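Local coordinates for protein dTDP-4-dehydrorhamnose 3,5-epimerase (Sulfolobus tokodaii, PDB 2B9U) that probably catalyses the epimerization at C3' and C5' of dTDP-4-dehydro-6-deoxyglucose that yields dTDP-4-dehydro-beta-L-rhamnose, a step of dTDP-L-rhamnose biosynthesis, at residues F27-V30 / F31-E34. Sequence-based numbering, arbitrary orientation.
Sequences FLEV and FKSE
Glu29 and Lys32, three residues apart along one strand, join their side chains in a local salt bridge. The ammonium NZ of Lys32 lies 3.3 Å from OE1 of Glu29 and 3.5 Å from OE2, making two weak hydrogen bonds, one to each carboxylate oxygen. Aliphatic carbon closes in as well, with CD of Lys32 3.4 Å from OE1 of Glu29. The Glu29 chain is extended beyond CG, whereas Lys32 bends at its third torsion (chi3 80°), so that CD, CE and NZ run past the carboxylate rather than straight into it. In a regular strand, residues three apart would point to opposite sides; the helix-like backbone of Val30 (psi -47°) kinks the run, putting CB of Val30 and Phe31 on one side in succession and CB of Glu29 and Lys32 on the other. The strand, 25-32, is the second arm of a beta hairpin with strand 12-22 in this jelly-roll, cupin-type fold; it pairs antiparallel with a strand of the second subunit, continuing the sheet across the dimer interface. Lys32 ends the strand and occupies the N-cap position of helix 33-37. OE2 of Glu29 also receives a weak hydrogen bond from Gln46 of the second subunit. An alanine in place of Glu29 would probably leave the Lys32 amine without this counter-charge and cost Gln46 of the second subunit this weak bond. The Phe31 ring has the backbone N of Ser33 above one face, offset toward the rim, and meets Phe36 edge-to-face.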
loop_
_atom_site.group_PDB
_atom_site.type_symbol
_atom_site.label_atom_id
_atom_site.label_comp_id
_atom_site.label_asym_id
_atom_site.label_seq_id
_atom_site.Cartn_x
_atom_site.Cartn_y
_atom_site.Cartn_z
ATOM N N PHE A 27 -9.467 9.869 -5.133
ATOM C CA PHE A 27 -9.522 8.436 -4.847
ATOM C C PHE A 27 -9.011 7.619 -6.025
ATOM O O PHE A 27 -9.205 7.992 -7.187
ATOM C CB PHE A 27 -10.955 8.009 -4.522
ATOM C CG PHE A 27 -11.080 6.553 -4.124
ATOM C CD1 PHE A 27 -10.964 6.168 -2.789
ATOM C CD2 PHE A 27 -11.320 5.573 -5.084
ATOM C CE1 PHE A 27 -11.060 4.846 -2.428
ATOM C CE2 PHE A 27 -11.428 4.238 -4.720
ATOM C CZ PHE A 27 -11.299 3.885 -3.386
ATOM N N LEU A 28 -8.364 6.501 -5.717
ATOM C CA LEU A 28 -8.045 5.497 -6.714
ATOM C C LEU A 28 -7.932 4.110 -6.130
ATOM O O LEU A 28 -7.483 3.927 -4.979
ATOM C CB LEU A 28 -6.724 5.813 -7.436
ATOM C CG LEU A 28 -5.423 5.903 -6.639
ATOM C CD1 LEU A 28 -4.314 5.361 -7.504
ATOM C CD2 LEU A 28 -5.118 7.363 -6.207
ATOM N N GLU A 29 -8.297 3.141 -6.963
ATOM C CA GLU A 29 -7.915 1.755 -6.753
ATOM C C GLU A 29 -6.493 1.587 -7.265
ATOM O O GLU A 29 -6.203 1.831 -8.444
ATOM C CB GLU A 29 -8.901 0.796 -7.452
ATOM C CG GLU A 29 -10.330 1.011 -6.987
ATOM C CD GLU A 29 -11.373 0.139 -7.694
ATOM O OE1 GLU A 29 -11.310 -0.023 -8.930
ATOM O OE2 GLU A 29 -12.270 -0.377 -6.997
ATOM N N VAL A 30 -5.607 1.163 -6.368
ATOM C CA VAL A 30 -4.213 0.992 -6.688
ATOM C C VAL A 30 -3.961 -0.403 -7.307
ATOM O O VAL A 30 -3.298 -0.512 -8.322
ATOM C CB VAL A 30 -3.317 1.254 -5.447
ATOM C CG1 VAL A 30 -1.836 1.070 -5.774
ATOM C CG2 VAL A 30 -3.600 2.656 -4.868
ATOM N N PHE A 31 -4.510 -1.445 -6.688
ATOM C CA PHE A 31 -4.307 -2.811 -7.113
ATOM C C PHE A 31 -5.602 -3.581 -6.880
ATOM O O PHE A 31 -6.284 -3.344 -5.882
ATOM C CB PHE A 31 -3.137 -3.422 -6.318
ATOM C CG PHE A 31 -3.217 -4.904 -6.157
ATOM C CD1 PHE A 31 -2.764 -5.745 -7.156
ATOM C CD2 PHE A 31 -3.751 -5.464 -5.005
ATOM C CE1 PHE A 31 -2.834 -7.115 -7.018
ATOM C CE2 PHE A 31 -3.814 -6.831 -4.851
ATOM C CZ PHE A 31 -3.367 -7.662 -5.866
ATOM N N LYS A 32 -5.947 -4.473 -7.818
ATOM C CA LYS A 32 -7.101 -5.387 -7.676
ATOM C C LYS A 32 -6.740 -6.766 -8.195
ATOM O O LYS A 32 -6.331 -6.919 -9.351
ATOM C CB LYS A 32 -8.339 -4.902 -8.438
ATOM C CG LYS A 32 -8.913 -3.573 -7.990
ATOM C CD LYS A 32 -10.064 -3.143 -8.879
ATOM C CE LYS A 32 -11.362 -3.829 -8.522
ATOM N NZ LYS A 32 -12.505 -3.086 -9.146
ATOM N N SER A 33 -6.906 -7.763 -7.330
ATOM C CA SER A 33 -6.455 -9.129 -7.596
ATOM C C SER A 33 -6.878 -9.644 -8.983
ATOM O O SER A 33 -6.048 -10.137 -9.742
ATOM C CB SER A 33 -6.967 -10.072 -6.502
ATOM O OG SER A 33 -6.662 -11.418 -6.815
ATOM N N GLU A 34 -8.161 -9.497 -9.303
ATOM C CA GLU A 34 -8.729 -10.001 -10.546
ATOM C C GLU A 34 -8.093 -9.381 -11.784
ATOM O O GLU A 34 -7.717 -10.096 -12.705
ATOM C CB GLU A 34 -10.242 -9.766 -10.547
ATOM C CG GLU A 34 -10.958 -10.217 -11.814
ATOM C CD GLU A 34 -12.415 -10.542 -11.554
ATOM O OE1 GLU A 34 -13.278 -10.120 -12.363
ATOM O OE2 GLU A 34 -12.693 -11.209 -10.527
#